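Local coordinates for protein oxalate biosynthetic component 1 (Burkholderia thailandensis, PDB 5IKY) that makes oxalate in quorum sensing-dependent oxalogenesis, as a bifunctional enzyme that joins serine hydrolase and lyase activities in a single chain, at residues L293-L298 with N330-D335; S312-P317 with G324-P329; H595-A600 with P631-F636; A1037-Q1042 with P1079-Q1084; A1087-A1092 with A1098-R1103. All blocks are in the same frame, centred on the assembly; numbering follows the deposited sequence.

Contact 1 (L293-L298 with N330-D335)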
# COMPACT_ATOMS: atom_id res chain seq x y z
N LEU A 293 4.51 32.94 0.15
CA LEU A 293 3.92 31.82 -0.58
C LEU A 293 4.77 30.56 -0.43
O LEU A 293 4.25 29.45 -0.45
CB LEU A 293 3.73 32.17 -2.06
CG LEU A 293 3.23 31.06 -2.97
CD1 LEU A 293 1.88 30.55 -2.50
CD2 LEU A 293 3.14 31.53 -4.42
N ARG A 294 6.07 30.76 -0.25
CA ARG A 294 7.01 29.65 -0.14
C ARG A 294 6.83 28.83 1.15
O ARG A 294 7.57 27.88 1.39
CB ARG A 294 8.45 30.16 -0.23
CG ARG A 294 8.78 30.80 -1.58
CD ARG A 294 10.26 31.18 -1.67
NE ARG A 294 11.12 30.00 -1.65
CZ ARG A 294 12.45 30.05 -1.69
NH1 ARG A 294 13.07 31.22 -1.76
NH2 ARG A 294 13.16 28.92 -1.67
N ARG A 295 5.84 29.20 1.96
CA ARG A 295 5.51 28.44 3.16
C ARG A 295 4.00 28.37 3.40
O ARG A 295 3.54 27.79 4.38
CB ARG A 295 6.21 29.03 4.38
CG ARG A 295 5.88 30.49 4.66
CD ARG A 295 6.54 30.95 5.96
NE ARG A 295 6.29 32.37 6.23
CZ ARG A 295 7.09 33.36 5.82
NH1 ARG A 295 8.19 33.09 5.13
NH2 ARG A 295 6.78 34.61 6.12
N ALA A 296 3.22 28.96 2.49
CA ALA A 296 1.77 29.01 2.63
C ALA A 296 1.14 27.62 2.55
O ALA A 296 0.06 27.38 3.10
CB ALA A 296 1.16 29.92 1.58
N HIS A 297 1.80 26.70 1.86
CA HIS A 297 1.31 25.33 1.73
C HIS A 297 1.72 24.46 2.92
O HIS A 297 1.30 23.31 3.04
CB HIS A 297 1.77 24.70 0.42
CG HIS A 297 3.26 24.69 0.23
ND1 HIS A 297 4.07 25.74 0.61
CD2 HIS A 297 4.08 23.77 -0.34
CE1 HIS A 297 5.33 25.46 0.30
NE2 HIS A 297 5.36 24.27 -0.28
N LEU A 298 2.55 25.01 3.80
CA LEU A 298 2.99 24.28 4.98
C LEU A 298 2.04 24.55 6.14
O LEU A 298 2.28 25.42 6.97
CB LEU A 298 4.42 24.67 5.34
CG LEU A 298 5.40 24.51 4.17
CD1 LEU A 298 6.76 25.02 4.56
CD2 LEU A 298 5.48 23.06 3.72
N ASN A 330 18.69 35.57 4.39
CA ASN A 330 18.77 35.06 5.75
C ASN A 330 17.51 35.32 6.59
O ASN A 330 17.06 34.43 7.31
CB ASN A 330 19.99 35.65 6.45
CG ASN A 330 21.30 35.17 5.84
OD1 ASN A 330 21.43 34.00 5.47
ND2 ASN A 330 22.27 36.07 5.73
N ALA A 331 16.96 36.52 6.50
CA ALA A 331 15.75 36.85 7.24
C ALA A 331 14.58 35.99 6.78
O ALA A 331 13.74 35.58 7.58
CB ALA A 331 15.40 38.32 7.09
N PHE A 332 14.53 35.74 5.47
CA PHE A 332 13.51 34.88 4.90
C PHE A 332 13.62 33.47 5.46
O PHE A 332 12.64 32.90 5.94
CB PHE A 332 13.62 34.85 3.37
CG PHE A 332 12.89 33.70 2.74
CD1 PHE A 332 11.51 33.68 2.69
CD2 PHE A 332 13.60 32.63 2.20
CE1 PHE A 332 10.84 32.62 2.12
CE2 PHE A 332 12.93 31.57 1.63
CZ PHE A 332 11.56 31.56 1.58
N LEU A 333 14.83 32.92 5.40
CA LEU A 333 15.10 31.58 5.92
C LEU A 333 14.78 31.47 7.40
O LEU A 333 14.34 30.42 7.87
CB LEU A 333 16.56 31.20 5.66
CG LEU A 333 16.89 30.98 4.19
CD1 LEU A 333 18.37 30.68 4.02
CD2 LEU A 333 16.04 29.85 3.63
N ALA A 334 15.01 32.56 8.14
CA ALA A 334 14.70 32.59 9.56
C ALA A 334 13.19 32.55 9.77
O ALA A 334 12.70 31.92 10.71
CB ALA A 334 15.30 33.83 10.21
N ASP A 335 12.45 33.23 8.90
CA ASP A 335 10.99 33.19 8.94
C ASP A 335 10.48 31.79 8.59
O ASP A 335 9.50 31.32 9.15
CB ASP A 335 10.38 34.22 7.99
CG ASP A 335 10.55 35.64 8.50
OD1 ASP A 335 10.65 35.83 9.73
OD2 ASP A 335 10.55 36.57 7.66
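The ring of Phe332 sits between two arginines, Arg294 and Arg295, which come to it from opposite sides of its plane. Arg294 makes the closer approach. Phe332 CE2 lies over one face of the Arg294 guanidinium, 3.4 Å from NH1, with the two planes 30° apart, while the aliphatic part of the same side chain packs Arg294 CD against Phe332 CZ at 3.5 Å. Arg295 is less intimate: its NH1 is 4.0 Å from Phe332 CE1, which lies at the guanidinium edge. Asp335 CB covers one face of that guanidinium, 3.8 Å from Arg295 NH1. The Asp335 carboxylate itself is reached only through charge, since OD2 is 4.5 Å from Arg295 NH2 and well out of the guanidinium plane.

The setting is the curled parallel sheet of a TIM-barrel-like domain, in which helix 330-343 links strand 310-313 to strand 346-351 and residues 293-296 form a short helical turn in the preceding connection. A bend at chi3 (65°) turns the Arg294 head across Phe332. Its nitrogens are then held from the second shell: NE bonds to Thr280 O, NH1 to Ser289 O and Asp327 O, and NH2 to Asn328 OD1. Arg295 NH1 is tied to Gln336 OE1, of the residue after Asp335 on helix 330-343. The Arg294 side chain lies about 10 Å from the bound magnesium ion.

Contact 2 (S312-P317 with G324-P329)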
# COMPACT_ATOMS: atom_id res chain seq x y z
N SER A 312 11.51 21.62 1.76
CA SER A 312 12.80 22.00 1.21
C SER A 312 13.37 23.25 1.87
O SER A 312 12.64 24.17 2.23
CB SER A 312 12.69 22.21 -0.30
OG SER A 312 12.51 20.98 -0.97
N PHE A 313 14.69 23.26 2.03
CA PHE A 313 15.37 24.34 2.72
C PHE A 313 16.79 24.46 2.18
O PHE A 313 17.58 23.53 2.28
CB PHE A 313 15.38 24.09 4.23
CG PHE A 313 15.88 25.25 5.05
CD1 PHE A 313 15.02 26.28 5.40
CD2 PHE A 313 17.19 25.30 5.48
CE1 PHE A 313 15.47 27.35 6.16
CE2 PHE A 313 17.65 26.37 6.24
CZ PHE A 313 16.79 27.39 6.58
N SER A 314 17.11 25.61 1.59
CA SER A 314 18.46 25.84 1.06
C SER A 314 19.09 27.08 1.68
O SER A 314 18.74 28.20 1.34
CB SER A 314 18.42 25.97 -0.47
OG SER A 314 18.04 24.75 -1.08
N PRO A 315 20.04 26.87 2.60
CA PRO A 315 20.69 28.00 3.27
C PRO A 315 21.71 28.69 2.36
O PRO A 315 22.90 28.69 2.65
CB PRO A 315 21.38 27.35 4.47
CG PRO A 315 21.66 25.96 4.01
CD PRO A 315 20.53 25.57 3.10
N GLY A 316 21.22 29.28 1.27
CA GLY A 316 22.07 29.99 0.33
C GLY A 316 21.45 30.06 -1.05
O GLY A 316 20.47 29.36 -1.32
N PRO A 317 22.01 30.89 -1.93
CA PRO A 317 21.49 31.07 -3.29
C PRO A 317 21.59 29.80 -4.12
O PRO A 317 22.54 29.03 -3.98
CB PRO A 317 22.40 32.16 -3.88
CG PRO A 317 23.03 32.83 -2.71
CD PRO A 317 23.17 31.76 -1.67
N GLY A 324 18.21 30.02 -14.61
CA GLY A 324 17.19 29.97 -13.58
C GLY A 324 17.81 29.87 -12.21
O GLY A 324 19.02 30.00 -12.04
N GLY A 325 16.96 29.64 -11.21
CA GLY A 325 17.41 29.57 -9.83
C GLY A 325 16.65 30.55 -8.96
O GLY A 325 15.75 31.24 -9.43
N TYR A 326 17.03 30.62 -7.69
CA TYR A 326 16.34 31.47 -6.74
C TYR A 326 17.25 31.79 -5.56
O TYR A 326 18.19 31.05 -5.27
CB TYR A 326 15.05 30.80 -6.25
CG TYR A 326 15.22 29.36 -5.79
CD1 TYR A 326 15.26 28.32 -6.71
CD2 TYR A 326 15.34 29.05 -4.44
CE1 TYR A 326 15.42 27.01 -6.30
CE2 TYR A 326 15.50 27.74 -4.02
CZ TYR A 326 15.54 26.73 -4.96
OH TYR A 326 15.70 25.42 -4.55
N ASP A 327 16.98 32.91 -4.90
CA ASP A 327 17.78 33.33 -3.77
C ASP A 327 17.11 32.92 -2.46
O ASP A 327 15.90 32.72 -2.41
CB ASP A 327 18.01 34.85 -3.81
CG ASP A 327 19.03 35.31 -2.78
OD1 ASP A 327 20.02 34.58 -2.56
OD2 ASP A 327 18.83 36.39 -2.19
N ASN A 328 17.91 32.78 -1.41
CA ASN A 328 17.38 32.47 -0.09
C ASN A 328 17.99 33.37 0.98
O ASN A 328 18.90 32.96 1.70
CB ASN A 328 17.62 30.99 0.26
CG ASN A 328 17.01 30.03 -0.75
OD1 ASN A 328 15.82 29.75 -0.72
ND2 ASN A 328 17.84 29.52 -1.65
N PRO A 329 17.50 34.62 1.07
CA PRO A 329 18.00 35.59 2.06
C PRO A 329 17.84 35.08 3.49
O PRO A 329 16.95 34.28 3.77
CB PRO A 329 17.13 36.82 1.81
CG PRO A 329 16.67 36.68 0.40
CD PRO A 329 16.47 35.21 0.20
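Asn328 points its side chain at Gly316 and Ser314, bridging the two arms of an excursion that leaves strand 310-313 of the barrel-like sheet and returns through a small antiparallel hairpin, strands 318-319 and 325-326. The amide crosses to the opposite arm, where ND2 donates to Gly316 O over 2.7 Å with an N-H...O angle of 149°. The donor stands above the carbonyl plane, 37° out of it. Asn328 CB and CG also lie against Ser314 O, CB at 3.2 Å.

That acceptor wall is shaped by an inverse gamma turn centred on Pro315, closed by Gly316 N bonding to Ser314 O at 2.7 Å. The backbone of Gly316 takes angles that only glycine readily accepts. Further along, Pro317 and Asp327 run side by side in the same direction, the ring carbon CG of Pro317 3.5 Å from Asp327 OD1.

Tyr326 extends the same general way as Asn328, presenting its ring edge to Asn328 OD1, with its side chain about 7 Å from the magnesium ion that His227 and Glu477 bind. Ser314 OG bonds to Glu350 O on the next strand, and stays 4.2 Å from Tyr326 OH.

Contact 3 (H595-A600 with P631-F636)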
# COMPACT_ATOMS: atom_id res chain seq x y z
N HIS A 595 -22.17 8.78 5.42
CA HIS A 595 -21.62 10.05 5.85
C HIS A 595 -20.87 9.90 7.16
O HIS A 595 -19.75 10.40 7.31
CB HIS A 595 -22.72 11.11 5.99
CG HIS A 595 -22.22 12.46 6.39
ND1 HIS A 595 -21.35 13.19 5.62
CD2 HIS A 595 -22.46 13.21 7.50
CE1 HIS A 595 -21.07 14.33 6.22
NE2 HIS A 595 -21.74 14.37 7.37
N VAL A 596 -21.49 9.21 8.11
CA VAL A 596 -20.90 8.99 9.43
C VAL A 596 -19.61 8.19 9.33
O VAL A 596 -18.57 8.59 9.87
CB VAL A 596 -21.88 8.26 10.37
CG1 VAL A 596 -21.16 7.76 11.61
CG2 VAL A 596 -23.03 9.17 10.74
N LEU A 597 -19.66 7.06 8.62
CA LEU A 597 -18.51 6.18 8.47
C LEU A 597 -17.32 6.88 7.81
O LEU A 597 -16.17 6.65 8.20
CB LEU A 597 -18.90 4.94 7.67
CG LEU A 597 -19.67 3.87 8.44
CD1 LEU A 597 -20.51 3.02 7.50
CD2 LEU A 597 -18.72 3.01 9.25
N THR A 598 -17.60 7.72 6.82
CA THR A 598 -16.54 8.48 6.16
C THR A 598 -15.94 9.51 7.10
O THR A 598 -14.72 9.72 7.11
CB THR A 598 -17.06 9.20 4.89
OG1 THR A 598 -18.35 9.76 5.15
CG2 THR A 598 -17.16 8.22 3.73
N ALA A 599 -16.79 10.14 7.90
CA ALA A 599 -16.33 11.10 8.90
C ALA A 599 -15.50 10.40 9.97
O ALA A 599 -14.44 10.88 10.36
CB ALA A 599 -17.51 11.83 9.52
N ALA A 600 -15.99 9.25 10.42
CA ALA A 600 -15.30 8.48 11.45
C ALA A 600 -13.92 8.03 10.98
O ALA A 600 -12.92 8.24 11.68
CB ALA A 600 -16.14 7.28 11.85
N PRO A 631 -27.74 0.90 11.01
CA PRO A 631 -28.07 1.47 12.32
C PRO A 631 -26.87 1.56 13.26
O PRO A 631 -26.91 2.34 14.22
CB PRO A 631 -29.11 0.49 12.87
CG PRO A 631 -28.75 -0.80 12.25
CD PRO A 631 -28.32 -0.45 10.86
N GLN A 632 -25.84 0.76 13.01
CA GLN A 632 -24.60 0.85 13.78
C GLN A 632 -24.05 2.27 13.71
O GLN A 632 -23.77 2.89 14.73
CB GLN A 632 -23.55 -0.14 13.26
CG GLN A 632 -23.51 -1.46 14.00
CD GLN A 632 -22.36 -2.34 13.53
OE1 GLN A 632 -21.42 -1.87 12.91
NE2 GLN A 632 -22.45 -3.64 13.83
N ALA A 633 -23.91 2.77 12.48
CA ALA A 633 -23.39 4.11 12.25
C ALA A 633 -24.34 5.18 12.78
O ALA A 633 -23.90 6.21 13.29
CB ALA A 633 -23.14 4.32 10.77
N LEU A 634 -25.64 4.94 12.66
CA LEU A 634 -26.64 5.88 13.13
C LEU A 634 -26.60 6.04 14.64
O LEU A 634 -26.51 7.15 15.16
CB LEU A 634 -28.04 5.45 12.69
CG LEU A 634 -28.31 5.50 11.18
CD1 LEU A 634 -29.78 5.24 10.89
CD2 LEU A 634 -27.87 6.84 10.61
N ASN A 635 -26.66 4.91 15.35
CA ASN A 635 -26.60 4.92 16.80
C ASN A 635 -25.27 5.45 17.31
O ASN A 635 -25.20 6.07 18.36
CB ASN A 635 -26.86 3.52 17.36
CG ASN A 635 -28.29 3.07 17.15
OD1 ASN A 635 -29.20 3.50 17.85
ND2 ASN A 635 -28.49 2.19 16.17
N PHE A 636 -24.21 5.18 16.55
CA PHE A 636 -22.88 5.71 16.86
C PHE A 636 -22.91 7.23 16.91
O PHE A 636 -22.37 7.84 17.82
CB PHE A 636 -21.86 5.23 15.84
CG PHE A 636 -20.48 5.78 16.06
CD1 PHE A 636 -19.61 5.18 16.95
CD2 PHE A 636 -20.04 6.90 15.36
CE1 PHE A 636 -18.34 5.68 17.15
CE2 PHE A 636 -18.77 7.41 15.55
CZ PHE A 636 -17.92 6.80 16.45
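Val596 fits against Ala633 where two helices of the cap domain cross, and most of the close packing gathers round its CG1 methyl. With CG1 anti to the backbone N (chi1 167°), this branch is directed at the second helix, where it meets Ala633 CB at 4.1 Å and Ala633 O at 3.6 Å. The same methyl reaches Phe636 CD2 at 4.0 Å, coming to the ring obliquely. One branch of one valine therefore touches residues a turn apart on helix 631-636. With only a methyl at Ala633, the backbones come close: the CA atoms of Val596 and Ala633 are 6.2 Å apart, and the axes of the two short segments pass at 9.4 Å with a crossing angle of 67°.

The packing thins toward Leu597. Its CG is 4.2 Å from Ala633 CB, a single apolar touch by a partly exposed residue.

Ile607, in the loop after helix 592-602, touches both Val596 and Phe636, and Leu575 of helix 562-579 packs on Phe636 and on Ala599, so that a third helix backs the crossing.

Contact 4 (A1037-Q1042 with P1079-Q1084)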
# COMPACT_ATOMS: atom_id res chain seq x y z
N ALA A 1037 -0.11 -18.08 -3.64
CA ALA A 1037 0.35 -18.27 -2.27
C ALA A 1037 1.53 -19.23 -2.18
O ALA A 1037 1.54 -20.28 -2.84
CB ALA A 1037 -0.80 -18.76 -1.40
N THR A 1038 2.52 -18.87 -1.37
CA THR A 1038 3.72 -19.69 -1.21
C THR A 1038 3.82 -20.24 0.20
O THR A 1038 3.88 -19.48 1.17
CB THR A 1038 4.99 -18.88 -1.53
OG1 THR A 1038 4.87 -18.26 -2.81
CG2 THR A 1038 6.21 -19.79 -1.53
N PRO A 1039 3.84 -21.57 0.33
CA PRO A 1039 3.98 -22.21 1.64
C PRO A 1039 5.40 -22.12 2.19
O PRO A 1039 6.36 -22.50 1.51
CB PRO A 1039 3.60 -23.67 1.37
CG PRO A 1039 3.90 -23.87 -0.07
CD PRO A 1039 3.62 -22.55 -0.74
N VAL A 1040 5.53 -21.62 3.42
CA VAL A 1040 6.81 -21.61 4.12
C VAL A 1040 6.78 -22.66 5.22
O VAL A 1040 5.80 -22.79 5.94
CB VAL A 1040 7.13 -20.22 4.71
CG1 VAL A 1040 8.48 -20.23 5.42
CG2 VAL A 1040 7.10 -19.16 3.63
N TRP A 1041 7.86 -23.43 5.33
CA TRP A 1041 7.87 -24.60 6.20
C TRP A 1041 8.82 -24.46 7.38
O TRP A 1041 10.01 -24.18 7.21
CB TRP A 1041 8.20 -25.84 5.39
CG TRP A 1041 7.17 -26.12 4.35
CD1 TRP A 1041 7.12 -25.62 3.08
CD2 TRP A 1041 6.00 -26.92 4.51
NE1 TRP A 1041 6.01 -26.08 2.43
CE2 TRP A 1041 5.29 -26.88 3.29
CE3 TRP A 1041 5.48 -27.67 5.56
CZ2 TRP A 1041 4.10 -27.57 3.10
CZ3 TRP A 1041 4.30 -28.35 5.37
CH2 TRP A 1041 3.62 -28.30 4.15
N GLN A 1042 8.29 -24.66 8.59
CA GLN A 1042 9.04 -24.44 9.81
C GLN A 1042 9.00 -25.65 10.74
O GLN A 1042 7.96 -26.29 10.89
CB GLN A 1042 8.51 -23.20 10.54
CG GLN A 1042 8.07 -22.08 9.62
CD GLN A 1042 7.80 -20.78 10.36
OE1 GLN A 1042 6.79 -20.11 10.11
NE2 GLN A 1042 8.69 -20.42 11.27
N PRO A 1079 -7.33 -22.18 -3.39
CA PRO A 1079 -6.72 -22.67 -4.63
C PRO A 1079 -6.82 -24.19 -4.77
O PRO A 1079 -6.96 -24.89 -3.76
CB PRO A 1079 -5.27 -22.23 -4.50
CG PRO A 1079 -5.03 -22.19 -3.04
CD PRO A 1079 -6.32 -21.73 -2.42
N LEU A 1080 -6.73 -24.68 -6.00
CA LEU A 1080 -6.89 -26.10 -6.29
C LEU A 1080 -5.81 -26.95 -5.61
O LEU A 1080 -6.09 -28.04 -5.12
CB LEU A 1080 -6.88 -26.34 -7.80
CG LEU A 1080 -7.35 -27.69 -8.34
CD1 LEU A 1080 -7.99 -27.52 -9.71
CD2 LEU A 1080 -6.21 -28.70 -8.42
N TRP A 1081 -4.58 -26.45 -5.60
CA TRP A 1081 -3.47 -27.21 -5.04
C TRP A 1081 -3.59 -27.37 -3.53
O TRP A 1081 -3.11 -28.35 -2.96
CB TRP A 1081 -2.13 -26.55 -5.39
CG TRP A 1081 -1.98 -25.13 -4.91
CD1 TRP A 1081 -2.35 -24.00 -5.58
CD2 TRP A 1081 -1.42 -24.70 -3.67
NE1 TRP A 1081 -2.05 -22.89 -4.82
CE2 TRP A 1081 -1.48 -23.29 -3.65
CE3 TRP A 1081 -0.87 -25.37 -2.57
CZ2 TRP A 1081 -1.02 -22.54 -2.57
CZ3 TRP A 1081 -0.41 -24.62 -1.50
CH2 TRP A 1081 -0.48 -23.22 -1.51
N LEU A 1082 -4.24 -26.41 -2.88
CA LEU A 1082 -4.45 -26.48 -1.44
C LEU A 1082 -5.48 -27.55 -1.08
O LEU A 1082 -5.33 -28.25 -0.08
CB LEU A 1082 -4.90 -25.12 -0.89
CG LEU A 1082 -5.23 -25.05 0.60
CD1 LEU A 1082 -4.04 -25.52 1.43
CD2 LEU A 1082 -5.64 -23.64 1.00
N ARG A 1083 -6.50 -27.68 -1.92
CA ARG A 1083 -7.55 -28.67 -1.69
C ARG A 1083 -7.01 -30.09 -1.80
O ARG A 1083 -7.53 -31.01 -1.17
CB ARG A 1083 -8.71 -28.46 -2.67
CG ARG A 1083 -9.13 -27.01 -2.78
CD ARG A 1083 -10.45 -26.83 -3.51
NE ARG A 1083 -10.77 -25.42 -3.67
CZ ARG A 1083 -11.97 -24.96 -4.03
NH1 ARG A 1083 -12.96 -25.80 -4.26
NH2 ARG A 1083 -12.16 -23.65 -4.14
N GLN A 1084 -5.96 -30.25 -2.59
CA GLN A 1084 -5.29 -31.54 -2.73
C GLN A 1084 -4.68 -31.98 -1.41
O GLN A 1084 -4.68 -33.17 -1.07
CB GLN A 1084 -4.22 -31.48 -3.82
CG GLN A 1084 -3.26 -32.66 -3.82
CD GLN A 1084 -2.93 -33.15 -5.21
OE1 GLN A 1084 -3.77 -33.15 -6.11
NE2 GLN A 1084 -1.69 -33.58 -5.41
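The indole of Trp1081 meets Ala1037 with its six-membered end: Ala1037 CB lies at the edge, in the ring plane, 4.0 Å from CZ2. One face carries Pro1079 from the same segment, its CG 3.4 Å above the plane and offset toward the rim. Trp1085, one helical turn on, completes an edge-to-face pair of tryptophans. Two further atoms of the strand segment approach obliquely, Ala1037 O at 3.4 Å from CZ2 and Pro1039 CD at 4.2 Å from CH2.

The reach of the indole follows from its first torsion. At chi1 59°, CG sits between the backbone N and the carbonyl carbon, and the ring extends from the first turn of the helix toward the strand. A weak hydrogen bond from NE1 to Asp1035 O, just before the strand segment, adds a polar link. Beyond Pro1039 the ring also touches Leu1053 of the adjoining strand.

Pro1079 occupies the N-cap position of helix 1080-1090, and strand 1038-1043 is an outermost strand of the mixed sheet, paired antiparallel with 1049-1054. The arrangement is the first turn of a helix reaching the edge strand of the sheet through one tryptophan, in an alpha/beta-hydrolase domain.

Contact 5 (A1087-A1092 with A1098-R1103)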
# COMPACT_ATOMS: atom_id res chain seq x y z
N ALA A 1087 -7.46 -33.09 0.67
CA ALA A 1087 -7.89 -34.35 0.09
C ALA A 1087 -7.02 -35.50 0.59
O ALA A 1087 -7.53 -36.56 0.95
CB ALA A 1087 -7.85 -34.28 -1.43
N ARG A 1088 -5.71 -35.28 0.60
CA ARG A 1088 -4.77 -36.29 1.09
C ARG A 1088 -4.96 -36.52 2.58
O ARG A 1088 -4.86 -37.65 3.06
CB ARG A 1088 -3.33 -35.86 0.79
N PHE A 1089 -5.24 -35.44 3.31
CA PHE A 1089 -5.53 -35.52 4.74
C PHE A 1089 -6.77 -36.37 5.00
O PHE A 1089 -6.75 -37.27 5.84
CB PHE A 1089 -5.73 -34.12 5.33
CG PHE A 1089 -4.45 -33.37 5.56
CD1 PHE A 1089 -3.27 -34.05 5.83
CD2 PHE A 1089 -4.43 -31.99 5.53
CE1 PHE A 1089 -2.09 -33.35 6.06
CE2 PHE A 1089 -3.26 -31.29 5.75
CZ PHE A 1089 -2.09 -31.97 6.01
N HIS A 1090 -7.83 -36.07 4.27
CA HIS A 1090 -9.10 -36.77 4.41
C HIS A 1090 -8.97 -38.24 4.04
O HIS A 1090 -9.23 -39.13 4.85
CB HIS A 1090 -10.18 -36.10 3.56
CG HIS A 1090 -11.56 -36.61 3.81
ND1 HIS A 1090 -12.59 -36.44 2.92
CD2 HIS A 1090 -12.08 -37.27 4.87
CE1 HIS A 1090 -13.69 -36.99 3.41
NE2 HIS A 1090 -13.41 -37.50 4.59
N ASP A 1091 -8.55 -38.49 2.80
CA ASP A 1091 -8.37 -39.86 2.31
C ASP A 1091 -7.01 -40.41 2.70
O ASP A 1091 -6.13 -40.58 1.86
CB ASP A 1091 -8.53 -39.90 0.78
CG ASP A 1091 -9.91 -39.46 0.33
OD1 ASP A 1091 -10.59 -38.76 1.10
OD2 ASP A 1091 -10.30 -39.82 -0.80
N ALA A 1092 -6.84 -40.69 3.99
CA ALA A 1092 -5.58 -41.21 4.50
C ALA A 1092 -5.81 -42.36 5.47
O ALA A 1092 -6.76 -42.34 6.25
CB ALA A 1092 -4.78 -40.10 5.18
N ALA A 1098 3.42 -35.80 10.83
CA ALA A 1098 4.77 -35.56 10.32
C ALA A 1098 5.04 -36.30 9.01
O ALA A 1098 5.63 -35.75 8.09
CB ALA A 1098 5.81 -35.94 11.36
N HIS A 1099 4.59 -37.55 8.94
CA HIS A 1099 4.73 -38.34 7.73
C HIS A 1099 3.91 -37.75 6.59
O HIS A 1099 4.44 -37.50 5.50
CB HIS A 1099 4.30 -39.79 7.98
N ALA A 1100 2.63 -37.51 6.84
CA ALA A 1100 1.71 -37.01 5.83
C ALA A 1100 2.13 -35.63 5.31
O ALA A 1100 2.16 -35.40 4.10
CB ALA A 1100 0.29 -36.95 6.38
N ILE A 1101 2.46 -34.73 6.23
CA ILE A 1101 2.80 -33.37 5.85
C ILE A 1101 4.14 -33.30 5.12
O ILE A 1101 4.29 -32.55 4.16
CB ILE A 1101 2.85 -32.43 7.07
CG1 ILE A 1101 1.67 -32.69 8.01
CG2 ILE A 1101 2.78 -30.99 6.64
CD1 ILE A 1101 1.70 -31.84 9.26
N LEU A 1102 5.11 -34.10 5.56
CA LEU A 1102 6.44 -34.11 4.94
C LEU A 1102 6.38 -34.57 3.49
O LEU A 1102 7.16 -34.12 2.65
CB LEU A 1102 7.41 -34.99 5.72
N ARG A 1103 5.44 -35.47 3.20
CA ARG A 1103 5.25 -35.96 1.84
C ARG A 1103 4.76 -34.84 0.93
O ARG A 1103 5.04 -34.81 -0.27
CB ARG A 1103 4.25 -37.13 1.82
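Helices 1087-1090 and 1098-1103 draw nearest at Phe1089 and Ala1100, whose CA atoms are 7.5 Å apart, shortly before the first helix gives way to an inverse gamma turn centred on Asp1091. One ring atom does the bridging. Phe1089 CE1 is 4.3 Å from Ala1100 CB and equally 4.3 Å from Ile1101 CG1, and both carbons lie at the ring edge, near its plane. The phenyl group thus presents its edge to two consecutive side chains, and neither of them covers a face of it. Its second torsion, -29°, sets that turn of the ring.

The interface is small but buried, and entirely apolar. Ala1100 offers only its methyl, and Ile1101 adds a longer branch beside it. The next layer is the sheet: Leu970 of strand 969-976 touches both Phe1089 and Ile1101, Val990 of strand 988-992 touches the ring, and Ser988 lies against the isoleucine. Asp967 OD1 receives a hydrogen bond from Ala1098 N near the start of the second helix.

Two consecutive helices joined by a short loop, resting together on neighbouring parallel strands, form part of the helical layer flanking the central sheet of the alpha/beta-hydrolase fold.

How the contacts relate
Along the chain the contacts form three groups, each in a different domain. Contact 2 is nested inside the loop closed by contact 1, their centres 11 Å apart in the barrel-like domain, related to beta-keto acid cleavage enzymes and probably the lyase site; strand 325-326 leads into helix 330-343, so both belong to the connections between strands 275-278, 310-313 and 346-351. Contact 3 follows in the cap domain, its centre 40 Å from that of contact 1. Contacts 4 and 5 come last, in the hydrolase domain, sharing helix 1080-1090, with Trp1041 CZ3 packed on Ile1101 CG2 at 3.3 Å. Contacts 1 and 5 lie 68 Å apart, centre to centre, consistent with activities in separate domains.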